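Local coordinates for protein globin II, extracellular (Lumbricus terrestris, PDB 1X9F) that probably binds oxygen reversibly at a haem iron, as one globin subunit of the giant extracellular haemoglobin (erythrocruorin) of the earthworm, at residues Gly17-Ser22 against His115-Gln120; Arg45-Arg50 against Arg99-Asn104; Gly70-Ala75 against Ala132-Ile137; Glu87-Leu92 against Asp139-His144. One frame throughout, in Å; residues are numbered along the deposited sequence.

Interaction 1: residues Gly17-Ser22 against His115-Gln120; sequences GRAYGS and HVVAAQ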
# COMPACT_ATOMS: atom_id res chain seq x y z
N GLY B 17 9.19 -31.63 -12.38
CA GLY B 17 8.63 -30.28 -12.44
C GLY B 17 9.68 -29.21 -12.24
O GLY B 17 9.80 -28.30 -13.06
N ARG B 18 10.45 -29.33 -11.17
CA ARG B 18 11.50 -28.36 -10.88
C ARG B 18 12.65 -28.32 -11.90
O ARG B 18 13.22 -27.26 -12.14
CB ARG B 18 12.06 -28.59 -9.48
CG ARG B 18 11.61 -27.55 -8.47
CD ARG B 18 10.95 -28.14 -7.24
NE ARG B 18 11.75 -29.22 -6.65
CZ ARG B 18 11.29 -30.10 -5.77
NH1 ARG B 18 10.03 -30.04 -5.34
NH2 ARG B 18 12.10 -31.04 -5.30
N ALA B 19 12.98 -29.46 -12.51
CA ALA B 19 14.12 -29.54 -13.44
C ALA B 19 13.73 -29.21 -14.87
O ALA B 19 14.54 -28.70 -15.65
CB ALA B 19 14.74 -30.93 -13.38
N TYR B 20 12.48 -29.51 -15.21
CA TYR B 20 11.97 -29.35 -16.57
C TYR B 20 11.99 -27.90 -17.04
O TYR B 20 12.38 -27.62 -18.17
CB TYR B 20 10.56 -29.94 -16.67
CG TYR B 20 10.01 -30.14 -18.06
CD1 TYR B 20 8.63 -30.13 -18.28
CD2 TYR B 20 10.85 -30.35 -19.16
CE1 TYR B 20 8.11 -30.32 -19.56
CE2 TYR B 20 10.33 -30.54 -20.43
CZ TYR B 20 8.96 -30.52 -20.62
OH TYR B 20 8.45 -30.71 -21.87
N GLY B 21 11.57 -26.98 -16.17
CA GLY B 21 11.57 -25.55 -16.52
C GLY B 21 10.73 -25.22 -17.74
O GLY B 21 9.84 -25.99 -18.12
N SER B 22 11.02 -24.08 -18.36
CA SER B 22 10.26 -23.59 -19.50
C SER B 22 11.12 -22.70 -20.41
O SER B 22 12.28 -22.42 -20.08
CB SER B 22 9.01 -22.85 -19.01
OG SER B 22 9.38 -21.70 -18.26
N HIS B 115 21.62 -37.62 -15.04
CA HIS B 115 22.80 -36.80 -14.93
C HIS B 115 22.46 -35.32 -15.00
O HIS B 115 22.91 -34.52 -14.18
CB HIS B 115 23.73 -37.17 -16.06
CG HIS B 115 24.96 -36.35 -16.09
ND1 HIS B 115 25.92 -36.42 -15.11
CD2 HIS B 115 25.39 -35.42 -16.98
CE1 HIS B 115 26.90 -35.58 -15.39
NE2 HIS B 115 26.60 -34.96 -16.52
N VAL B 116 21.67 -34.98 -16.01
CA VAL B 116 21.24 -33.61 -16.21
C VAL B 116 20.32 -33.18 -15.07
O VAL B 116 20.47 -32.08 -14.54
CB VAL B 116 20.59 -33.44 -17.61
CG1 VAL B 116 20.13 -32.01 -17.81
CG2 VAL B 116 21.59 -33.82 -18.70
N VAL B 117 19.39 -34.05 -14.66
CA VAL B 117 18.51 -33.75 -13.53
C VAL B 117 19.31 -33.52 -12.24
O VAL B 117 19.05 -32.55 -11.52
CB VAL B 117 17.40 -34.81 -13.36
CG1 VAL B 117 16.76 -34.74 -11.99
CG2 VAL B 117 16.34 -34.63 -14.45
N ALA B 118 20.28 -34.39 -11.96
CA ALA B 118 21.18 -34.21 -10.81
C ALA B 118 21.86 -32.83 -10.81
O ALA B 118 21.96 -32.19 -9.77
CB ALA B 118 22.24 -35.31 -10.78
N ALA B 119 22.32 -32.40 -11.98
CA ALA B 119 22.96 -31.10 -12.12
C ALA B 119 21.97 -29.95 -11.90
O ALA B 119 22.24 -29.03 -11.13
CB ALA B 119 23.62 -30.98 -13.46
N GLN B 120 20.82 -30.03 -12.58
CA GLN B 120 19.71 -29.07 -12.43
C GLN B 120 19.27 -28.81 -11.00
O GLN B 120 18.98 -27.67 -10.63
CB GLN B 120 18.51 -29.59 -13.21
CG GLN B 120 18.60 -29.40 -14.70
CD GLN B 120 18.39 -27.97 -15.09
OE1 GLN B 120 17.53 -27.29 -14.53
NE2 GLN B 120 19.16 -27.49 -16.06

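Interaction 2: residues Arg45-Arg50 against Arg99-Asn104; sequences RSLFKR and RKIPDN. With HEM (protoporphyrin IX containing Fe), chain O; PO4 (phosphate ion), chain Q.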
# COMPACT_ATOMS: atom_id res chain seq x y z
N ARG B 45 23.56 -41.60 -32.50
CA ARG B 45 23.40 -40.36 -33.24
C ARG B 45 22.84 -40.56 -34.64
O ARG B 45 21.97 -39.81 -35.08
CB ARG B 45 24.76 -39.70 -33.33
CG ARG B 45 24.76 -38.25 -33.61
CD ARG B 45 26.02 -37.61 -33.13
NE ARG B 45 25.80 -36.19 -32.94
CZ ARG B 45 26.33 -35.47 -31.97
NH1 ARG B 45 27.13 -36.01 -31.06
NH2 ARG B 45 26.04 -34.17 -31.91
N SER B 46 23.34 -41.59 -35.33
CA SER B 46 22.95 -41.90 -36.71
C SER B 46 21.45 -42.12 -36.89
O SER B 46 20.92 -41.96 -37.99
CB SER B 46 23.70 -43.13 -37.20
OG SER B 46 23.34 -44.27 -36.44
N LEU B 47 20.78 -42.48 -35.80
CA LEU B 47 19.34 -42.67 -35.78
C LEU B 47 18.57 -41.37 -35.99
O LEU B 47 17.38 -41.39 -36.34
CB LEU B 47 18.92 -43.31 -34.45
CG LEU B 47 18.97 -44.84 -34.30
CD1 LEU B 47 20.31 -45.45 -34.71
CD2 LEU B 47 18.65 -45.20 -32.85
N PHE B 48 19.24 -40.24 -35.77
CA PHE B 48 18.56 -38.95 -35.72
C PHE B 48 18.92 -38.08 -36.91
O PHE B 48 18.75 -36.85 -36.87
CB PHE B 48 18.86 -38.25 -34.39
CG PHE B 48 18.48 -39.06 -33.18
CD1 PHE B 48 19.44 -39.78 -32.48
CD2 PHE B 48 17.16 -39.12 -32.75
CE1 PHE B 48 19.10 -40.54 -31.37
CE2 PHE B 48 16.81 -39.88 -31.64
CZ PHE B 48 17.77 -40.59 -30.95
N LYS B 49 19.41 -38.72 -37.97
CA LYS B 49 19.82 -38.02 -39.18
C LYS B 49 18.67 -37.24 -39.80
O LYS B 49 18.87 -36.14 -40.30
CB LYS B 49 20.44 -38.99 -40.19
CG LYS B 49 21.47 -38.35 -41.13
CD LYS B 49 22.83 -38.12 -40.45
CE LYS B 49 23.73 -37.20 -41.27
NZ LYS B 49 25.04 -36.92 -40.61
N ARG B 50 17.47 -37.82 -39.77
CA ARG B 50 16.29 -37.17 -40.35
C ARG B 50 15.88 -35.92 -39.57
O ARG B 50 15.06 -35.12 -40.04
CB ARG B 50 15.11 -38.14 -40.42
CG ARG B 50 13.91 -37.61 -41.18
CD ARG B 50 12.59 -38.29 -40.83
NE ARG B 50 11.99 -37.83 -39.57
CZ ARG B 50 11.31 -36.70 -39.42
NH1 ARG B 50 11.14 -35.87 -40.45
NH2 ARG B 50 10.80 -36.38 -38.24
N ARG B 99 12.14 -49.09 -35.37
CA ARG B 99 13.48 -48.52 -35.25
C ARG B 99 14.38 -49.52 -34.54
O ARG B 99 13.93 -50.25 -33.63
CB ARG B 99 13.41 -47.21 -34.48
CG ARG B 99 12.31 -46.31 -35.01
CD ARG B 99 11.98 -45.12 -34.13
NE ARG B 99 10.97 -44.28 -34.77
CZ ARG B 99 11.18 -43.55 -35.87
NH1 ARG B 99 12.37 -43.56 -36.46
NH2 ARG B 99 10.20 -42.82 -36.37
N LYS B 100 15.64 -49.58 -34.97
CA LYS B 100 16.55 -50.56 -34.36
C LYS B 100 17.22 -49.92 -33.16
O LYS B 100 18.35 -49.42 -33.27
CB LYS B 100 17.58 -51.04 -35.40
CG LYS B 100 16.96 -51.68 -36.67
CD LYS B 100 18.06 -52.23 -37.59
CE LYS B 100 17.49 -53.11 -38.71
NZ LYS B 100 16.73 -52.34 -39.73
N ILE B 101 16.53 -49.90 -32.02
CA ILE B 101 17.09 -49.27 -30.83
C ILE B 101 17.48 -50.34 -29.81
O ILE B 101 16.61 -50.92 -29.16
CB ILE B 101 16.12 -48.23 -30.21
CG1 ILE B 101 15.60 -47.27 -31.28
CG2 ILE B 101 16.81 -47.47 -29.08
CD1 ILE B 101 14.44 -46.40 -30.82
N PRO B 102 18.77 -50.63 -29.69
CA PRO B 102 19.24 -51.55 -28.66
C PRO B 102 19.01 -51.02 -27.23
O PRO B 102 18.97 -49.81 -27.03
CB PRO B 102 20.74 -51.70 -28.97
CG PRO B 102 21.09 -50.49 -29.75
CD PRO B 102 19.88 -50.14 -30.54
N ASP B 103 18.85 -51.93 -26.27
CA ASP B 103 18.65 -51.56 -24.85
C ASP B 103 19.75 -50.62 -24.39
O ASP B 103 19.51 -49.68 -23.63
CB ASP B 103 18.69 -52.79 -23.94
CG ASP B 103 17.67 -53.85 -24.30
OD1 ASP B 103 16.61 -53.52 -24.91
OD2 ASP B 103 17.83 -55.07 -24.00
N ASN B 104 20.96 -50.93 -24.86
CA ASN B 104 22.15 -50.12 -24.66
C ASN B 104 21.86 -48.62 -24.80
O ASN B 104 22.40 -47.80 -24.05
CB ASN B 104 23.14 -50.62 -25.72
CG ASN B 104 24.34 -49.74 -25.86
OD1 ASN B 104 24.99 -49.38 -24.88
ND2 ASN B 104 24.67 -49.41 -27.10
CHA HEM O . 10.88 -39.99 -31.62
CHB HEM O . 9.85 -40.28 -26.86
CHC HEM O . 13.98 -42.79 -26.10
CHD HEM O . 14.88 -42.71 -30.92
C1A HEM O . 10.25 -39.76 -30.31
C2A HEM O . 9.09 -38.99 -30.22
C3A HEM O . 8.74 -39.03 -28.80
C4A HEM O . 9.81 -39.91 -28.26
CMA HEM O . 7.59 -38.37 -28.08
CAA HEM O . 8.39 -38.21 -31.30
CBA HEM O . 7.26 -38.97 -31.96
CGA HEM O . 6.77 -38.07 -33.07
O1A HEM O . 6.02 -37.11 -32.79
O2A HEM O . 7.13 -38.33 -34.24
C1B HEM O . 10.94 -41.01 -26.22
C2B HEM O . 10.95 -41.18 -24.85
C3B HEM O . 12.10 -41.89 -24.68
C4B HEM O . 12.71 -42.10 -25.89
CMB HEM O . 9.96 -40.71 -23.82
CAB HEM O . 12.47 -42.24 -23.45
CBB HEM O . 12.72 -42.57 -22.19
C1C HEM O . 14.63 -42.95 -27.40
C2C HEM O . 15.87 -43.55 -27.49
C3C HEM O . 16.12 -43.54 -28.84
C4C HEM O . 15.04 -42.91 -29.46
CMC HEM O . 16.68 -44.11 -26.34
CAC HEM O . 17.35 -44.09 -29.47
CBC HEM O . 18.55 -43.64 -29.07
C1D HEM O . 13.81 -41.93 -31.57
C2D HEM O . 13.84 -41.66 -32.94
C3D HEM O . 12.73 -40.88 -33.18
C4D HEM O . 12.10 -40.77 -31.85
CMD HEM O . 14.88 -42.12 -33.94
CAD HEM O . 12.25 -40.32 -34.50
CBD HEM O . 13.10 -39.14 -34.93
CGD HEM O . 12.50 -38.62 -36.21
O1D HEM O . 11.33 -38.16 -36.21
O2D HEM O . 13.19 -38.68 -37.25
NA HEM O . 10.69 -40.38 -29.17
NB HEM O . 11.99 -41.55 -26.90
NC HEM O . 14.07 -42.56 -28.58
ND HEM O . 12.77 -41.40 -30.87
FE HEM O . 12.34 -41.54 -28.90
P PO4 Q . 8.73 -33.52 -39.80
O1 PO4 Q . 9.40 -33.73 -41.15
O2 PO4 Q . 9.53 -34.19 -38.71
O3 PO4 Q . 7.34 -34.13 -39.83
O4 PO4 Q . 8.64 -32.03 -39.55

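Interaction 3: residues Gly70-Ala75 against Ala132-Ile137; sequences GGLDIA and ACIDHI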
# COMPACT_ATOMS: atom_id res chain seq x y z
N GLY B 70 8.59 -33.94 -24.03
CA GLY B 70 7.14 -33.80 -23.96
C GLY B 70 6.49 -35.14 -23.70
O GLY B 70 5.56 -35.24 -22.90
N GLY B 71 7.00 -36.17 -24.37
CA GLY B 71 6.54 -37.54 -24.16
C GLY B 71 6.90 -38.01 -22.76
O GLY B 71 6.07 -38.59 -22.06
N LEU B 72 8.13 -37.74 -22.35
CA LEU B 72 8.58 -38.12 -21.03
C LEU B 72 7.76 -37.40 -19.96
O LEU B 72 7.43 -37.98 -18.93
CB LEU B 72 10.07 -37.82 -20.87
CG LEU B 72 10.74 -38.28 -19.57
CD1 LEU B 72 10.71 -39.80 -19.42
CD2 LEU B 72 12.17 -37.77 -19.52
N ASP B 73 7.44 -36.14 -20.22
CA ASP B 73 6.62 -35.35 -19.32
C ASP B 73 5.25 -36.00 -19.08
O ASP B 73 4.77 -36.02 -17.95
CB ASP B 73 6.42 -33.95 -19.87
CG ASP B 73 5.58 -33.09 -18.98
OD1 ASP B 73 4.43 -32.78 -19.36
OD2 ASP B 73 5.97 -32.69 -17.86
N ILE B 74 4.64 -36.51 -20.15
CA ILE B 74 3.35 -37.20 -20.02
C ILE B 74 3.48 -38.44 -19.13
O ILE B 74 2.66 -38.66 -18.24
CB ILE B 74 2.78 -37.59 -21.40
CG1 ILE B 74 2.44 -36.34 -22.22
CG2 ILE B 74 1.53 -38.48 -21.22
CD1 ILE B 74 2.08 -36.60 -23.69
N ALA B 75 4.54 -39.22 -19.38
CA ALA B 75 4.81 -40.45 -18.65
C ALA B 75 5.02 -40.16 -17.16
O ALA B 75 4.35 -40.76 -16.32
CB ALA B 75 6.01 -41.17 -19.24
N ALA B 132 14.61 -45.93 -11.00
CA ALA B 132 13.53 -46.90 -10.97
C ALA B 132 12.36 -46.47 -11.86
O ALA B 132 11.80 -47.29 -12.59
CB ALA B 132 13.06 -47.10 -9.55
N CYS B 133 12.00 -45.19 -11.79
CA CYS B 133 10.86 -44.67 -12.53
C CYS B 133 11.15 -44.47 -14.01
O CYS B 133 10.25 -44.67 -14.83
CB CYS B 133 10.34 -43.39 -11.86
SG CYS B 133 9.40 -43.73 -10.35
N ILE B 134 12.37 -44.09 -14.37
CA ILE B 134 12.74 -44.01 -15.79
C ILE B 134 12.75 -45.42 -16.42
O ILE B 134 12.30 -45.59 -17.56
CB ILE B 134 14.09 -43.27 -16.02
CG1 ILE B 134 14.03 -41.82 -15.50
CG2 ILE B 134 14.47 -43.27 -17.50
CD1 ILE B 134 12.89 -40.97 -16.06
N ASP B 135 13.25 -46.40 -15.67
CA ASP B 135 13.21 -47.80 -16.10
C ASP B 135 11.80 -48.23 -16.41
O ASP B 135 11.54 -48.78 -17.48
CB ASP B 135 13.76 -48.71 -15.00
CG ASP B 135 15.15 -49.22 -15.31
OD1 ASP B 135 15.81 -48.66 -16.22
OD2 ASP B 135 15.66 -50.18 -14.71
N HIS B 136 10.91 -47.99 -15.45
CA HIS B 136 9.51 -48.34 -15.61
C HIS B 136 8.93 -47.74 -16.88
O HIS B 136 8.13 -48.37 -17.56
CB HIS B 136 8.69 -47.88 -14.41
CG HIS B 136 7.26 -48.28 -14.50
ND1 HIS B 136 6.87 -49.58 -14.75
CD2 HIS B 136 6.11 -47.56 -14.40
CE1 HIS B 136 5.55 -49.64 -14.80
NE2 HIS B 136 5.07 -48.43 -14.58
N ILE B 137 9.33 -46.51 -17.18
CA ILE B 137 8.80 -45.81 -18.34
C ILE B 137 9.36 -46.40 -19.63
O ILE B 137 8.63 -46.63 -20.59
CB ILE B 137 9.05 -44.28 -18.21
CG1 ILE B 137 8.08 -43.67 -17.19
CG2 ILE B 137 8.90 -43.58 -19.57
CD1 ILE B 137 8.53 -42.34 -16.60

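Interaction 4: residues Glu87-Leu92 against Asp139-His144; sequences EELDHL and DGIKGH. With HEM (protoporphyrin IX containing Fe), chain R.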
# COMPACT_ATOMS: atom_id res chain seq x y z
N GLU B 87 -1.36 -46.32 -21.64
CA GLU B 87 -1.87 -45.89 -22.93
C GLU B 87 -0.85 -44.97 -23.61
O GLU B 87 -0.58 -45.11 -24.80
CB GLU B 87 -3.23 -45.21 -22.76
CG GLU B 87 -4.31 -45.73 -23.71
CD GLU B 87 -4.40 -47.26 -23.73
OE1 GLU B 87 -4.71 -47.88 -22.69
OE2 GLU B 87 -4.17 -47.83 -24.82
N GLU B 88 -0.27 -44.04 -22.84
CA GLU B 88 0.81 -43.21 -23.36
C GLU B 88 2.02 -44.06 -23.74
O GLU B 88 2.57 -43.91 -24.84
CB GLU B 88 1.22 -42.11 -22.37
CG GLU B 88 2.46 -41.33 -22.80
CD GLU B 88 2.29 -40.56 -24.11
OE1 GLU B 88 1.15 -40.40 -24.59
OE2 GLU B 88 3.32 -40.12 -24.66
N LEU B 89 2.41 -44.97 -22.86
CA LEU B 89 3.55 -45.84 -23.14
C LEU B 89 3.39 -46.68 -24.40
O LEU B 89 4.36 -46.88 -25.14
CB LEU B 89 3.90 -46.71 -21.93
CG LEU B 89 4.42 -45.91 -20.73
CD1 LEU B 89 4.90 -46.86 -19.64
CD2 LEU B 89 5.52 -44.91 -21.11
N ASP B 90 2.16 -47.16 -24.65
CA ASP B 90 1.83 -47.92 -25.86
C ASP B 90 1.95 -47.06 -27.10
O ASP B 90 2.47 -47.50 -28.12
CB ASP B 90 0.39 -48.47 -25.81
CG ASP B 90 0.24 -49.65 -24.86
OD1 ASP B 90 1.26 -50.23 -24.42
OD2 ASP B 90 -0.88 -50.07 -24.49
N HIS B 91 1.46 -45.82 -27.01
CA HIS B 91 1.56 -44.86 -28.10
C HIS B 91 3.02 -44.65 -28.49
O HIS B 91 3.37 -44.69 -29.67
CB HIS B 91 0.92 -43.53 -27.70
CG HIS B 91 0.82 -42.55 -28.83
ND1 HIS B 91 -0.19 -42.60 -29.77
CD2 HIS B 91 1.58 -41.47 -29.15
CE1 HIS B 91 -0.03 -41.61 -30.64
NE2 HIS B 91 1.03 -40.91 -30.28
N LEU B 92 3.87 -44.45 -27.47
CA LEU B 92 5.30 -44.24 -27.67
C LEU B 92 5.98 -45.49 -28.22
O LEU B 92 6.83 -45.40 -29.12
CB LEU B 92 5.97 -43.82 -26.35
CG LEU B 92 5.59 -42.47 -25.73
CD1 LEU B 92 6.18 -42.34 -24.34
CD2 LEU B 92 6.04 -41.32 -26.62
N ASP B 139 10.56 -49.48 -20.04
CA ASP B 139 10.02 -50.82 -20.25
C ASP B 139 8.79 -50.80 -21.15
O ASP B 139 8.57 -51.71 -21.94
CB ASP B 139 9.67 -51.52 -18.92
CG ASP B 139 10.89 -52.03 -18.19
OD1 ASP B 139 11.96 -52.22 -18.82
OD2 ASP B 139 10.88 -52.28 -16.96
N GLY B 140 7.97 -49.75 -21.00
CA GLY B 140 6.77 -49.59 -21.80
C GLY B 140 7.01 -49.10 -23.22
O GLY B 140 6.14 -49.27 -24.09
N ILE B 141 8.16 -48.49 -23.47
CA ILE B 141 8.47 -47.98 -24.81
C ILE B 141 9.15 -49.08 -25.63
O ILE B 141 8.89 -49.25 -26.83
CB ILE B 141 9.35 -46.70 -24.74
CG1 ILE B 141 8.60 -45.59 -23.98
CG2 ILE B 141 9.74 -46.22 -26.14
CD1 ILE B 141 9.52 -44.58 -23.29
N LYS B 142 10.03 -49.82 -24.96
CA LYS B 142 10.69 -50.96 -25.55
C LYS B 142 9.66 -52.06 -25.80
O LYS B 142 9.65 -52.69 -26.86
CB LYS B 142 11.78 -51.47 -24.61
CG LYS B 142 12.88 -50.44 -24.38
CD LYS B 142 14.15 -51.07 -23.83
CE LYS B 142 14.00 -51.50 -22.37
NZ LYS B 142 15.34 -51.84 -21.79
N GLY B 143 8.78 -52.27 -24.81
CA GLY B 143 7.89 -53.43 -24.79
C GLY B 143 8.57 -54.67 -24.22
O GLY B 143 7.94 -55.71 -24.03
N HIS B 144 9.88 -54.54 -23.97
CA HIS B 144 10.70 -55.63 -23.44
C HIS B 144 10.68 -55.59 -21.92
O HIS B 144 10.34 -54.56 -21.30
CB HIS B 144 12.16 -55.51 -23.91
CG HIS B 144 12.38 -55.75 -25.38
ND1 HIS B 144 11.88 -56.85 -26.04
CD2 HIS B 144 13.07 -55.04 -26.30
CE1 HIS B 144 12.25 -56.80 -27.31
NE2 HIS B 144 12.97 -55.71 -27.49
CHA HEM R . -3.27 -36.00 -32.95
CHB HEM R . -1.54 -31.66 -31.46
CHC HEM R . -5.61 -29.44 -32.99
CHD HEM R . -7.17 -33.72 -34.80
C1A HEM R . -2.42 -34.97 -32.32
C2A HEM R . -1.22 -35.32 -31.69
C3A HEM R . -0.67 -34.04 -31.22
C4A HEM R . -1.69 -33.10 -31.69
CMA HEM R . 0.61 -33.77 -30.47
CAA HEM R . -0.63 -36.69 -31.51
CBA HEM R . 0.45 -36.92 -32.55
CGA HEM R . 1.03 -38.29 -32.29
O1A HEM R . 1.90 -38.40 -31.40
O2A HEM R . 0.62 -39.24 -32.98
C1B HEM R . -2.54 -30.64 -31.76
C2B HEM R . -2.34 -29.32 -31.36
C3B HEM R . -3.50 -28.76 -31.78
C4B HEM R . -4.29 -29.70 -32.41
CMB HEM R . -1.17 -28.68 -30.64
CAB HEM R . -3.76 -27.45 -31.67
CBB HEM R . -3.73 -26.13 -31.32
C1C HEM R . -6.43 -30.47 -33.64
C2C HEM R . -7.67 -30.17 -34.18
C3C HEM R . -8.07 -31.38 -34.69
C4C HEM R . -7.10 -32.31 -34.40
CMC HEM R . -8.39 -28.85 -34.23
CAC HEM R . -9.37 -31.65 -35.34
CBC HEM R . -9.63 -31.93 -36.69
C1D HEM R . -6.21 -34.78 -34.45
C2D HEM R . -6.46 -36.12 -34.77
C3D HEM R . -5.37 -36.81 -34.27
C4D HEM R . -4.54 -35.74 -33.65
CMD HEM R . -7.65 -36.67 -35.52
CAD HEM R . -5.10 -38.28 -34.32
CBD HEM R . -5.80 -38.92 -33.13
CGD HEM R . -5.41 -40.37 -33.13
O1D HEM R . -6.12 -41.18 -33.75
O2D HEM R . -4.38 -40.68 -32.50
NA HEM R . -2.73 -33.65 -32.36
NB HEM R . -3.71 -30.93 -32.40
NC HEM R . -6.04 -31.77 -33.77
ND HEM R . -5.07 -34.50 -33.77
FE HEM R . -4.37 -32.72 -33.11

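Interaction 1: residues Gly17-Ser22 against His115-Gln120
Ala19 presents its methyl to the side of helix 103-121, where Gln120 and Val117, neighbours one turn apart, receive it. Its CB lies 4.0 Å from Gln120 CB and 4.2 Å from Val117 CG2, so one methyl packs against two side chains. Val117 comes in through a single branch: CG1 stands anti to the backbone N (chi1 163°), which leaves CG2 beside that nitrogen and facing Ala19. Gln120 also points its CB at Ala19, but its chain then bends at chi2 (-74°) and carries the amide past the methyl to the end of helix 6-20. There Gln120 OE1 stops 3.5 Å from Ala19 O; both are acceptors, so the two oxygens only stand near each other and form no bond. In a globin fold this is the packing of the A helix on the G helix, close to the turn into the B helix. Tyr20 ends helix 6-20 with its side chain turned away from helix 103-121 and stacked on Trp16, and Gly21, at positive phi, breaks the helix. Gly21 O is hydrogen-bonded to Arg26 NH2 on the next helix. Val117 also packs on Tyr125 and Gln120 on Phe29, while Arg18 NH1 forms a salt bridge with an acidic side chain of another protein chain.

Interaction 2: residues Arg45-Arg50 against Arg99-Asn104
Leu47 and Ile101 meet at the rim of the haem in this globin pocket, joining the loop after helix 23-40 to the one leading into helix 103-121. Leu47 CD2 lies 4.0 Å from Ile101 CG1, beside the haem substituent carbon CAC, and Ile101 CG2 and CD1 reach over one haem face. Phe48 packs obliquely on the opposite face, CE2 3.5 Å from haem CHD, and also touches the bound carbon monoxide. With an alanine at Phe48, this haem face near CHD and the carbon monoxide are likely to be left without the ring packed against them. Arg99 lays its guanidinium face over haem CAD, which stands 3.6 Å above the plane near its centre. Arg50 grips the propionate and a phosphate, probably from the crystallisation liquor. Its CB and CD each lie 3.7 Å from haem O2D and its CG 4.1 Å from it; the chain bends at chi3 (78°), bringing NE to a hydrogen bond with O2D at 2.7 Å. NH1 is hydrogen-bonded to phosphate O1 and O2. At the other tip, NH2 donates to phosphate O2 and, nearly straight at 172°, to haem O1D at 2.8 Å.

Interaction 3: residues Gly70-Ala75 against Ala132-Ile137
Ala75 and Ile137 are the closest CA pair, 6.7 Å apart, where helices 70-75 and 132-137 cross at 107° with their axes 11.2 Å apart. This is the E-on-H packing of the globin fold. Ala75 directs its methyl into the side of Ile137, which wraps it: CG2 and CD1 of Ile137 each lie 3.8 Å from Ala75 CB, with CG1 equally near. That embrace follows from chi1 (-75°), which sets CG1 anti to the carbonyl carbon while CG2 stands anti to the backbone N. Leu72 swings its end over by placing CG anti to its own N (chi1 -175°), and its CD1 touches Ile134 CD1 and Ile137 CG2, both 4.2 Å away, the side chains crossing at about right angles. Shortening Ile137 to alanine would probably strip Ala75 and Leu72 of their shared partner and open a gap between the helices. Leu72 also lines the haem pocket, while Cys133, on the same helix as Ile137, is tied by a disulfide to Cys4. The side chains meet through methyl and methylene carbons, so the contact depends on the fit of shapes and the exclusion of water, with no directional bond to fix the crossing.

Interaction 4: residues Glu87-Leu92 against Asp139-His144
Leu89 and Leu92 face Gly140 and Ile141 across the junction of helix 82-96 with helix 127-142, the F-on-H packing of a globin. Ahead of them, Glu88 points elsewhere, forming a salt bridge through OE1 with Arg73 NH1 of a Globin III subunit. Leu89 then comes down on the glycine: its CD1 lies 4.0 Å from Gly140 CA, and the CA atoms of the two residues are only 5.1 Å apart. A CB on Gly140 would point toward helix 82-96 and crowd Leu89 CD1, so the lack of a side chain probably allows this close approach. Asp90 starts out away from helix 127-142, and its OD1 forms a salt bridge with Lys86 NZ. His91 reaches with CG anti to the backbone N (chi1 -172°) toward a second haem, distinct from the one Leu92 lines; NE2 donates to its propionate O1A at 2.9 Å, nearly straight at 169°, with the carboxylate carbon at the ring edge and in its plane. Leu92 follows, its CB 4.0 Å from Ile141 CG1 and its CD1 4.1 Å from the same atom, the two chains crossing obliquely. Both line the pocket of the chain's own haem, Leu92 on the face opposite Phe48. Behind Ile141 stands Phe106 of helix 103-121, so this end of helix 127-142 packs on both helix 103-121 and helix 82-96, with Leu89 also packed on Ile137 one turn earlier.

How the interactions relate
The four contacts join five of the six globin helices and the loop after helix 23-40. Interactions 1 and 4 lie on opposite sides of the chain's centre, about 23 Å between centres, with the centre of interaction 3 about 14 Å and 10 Å from theirs. Interactions 3 and 4 share helix 127-142 and touch, Ile137 O on Leu89 CD2. Interactions 1 and 3 touch through Tyr20 and Asp73. Interaction 2, at the haem edge, shares helix 103-121 with interaction 1 and is nested in its loop; it meets interaction 4 where Asp103 packs on Lys142. Every other pair alternates along the chain, interlocking helices distant in sequence. Interactions 2, 3 and 4 supply haem-pocket residues.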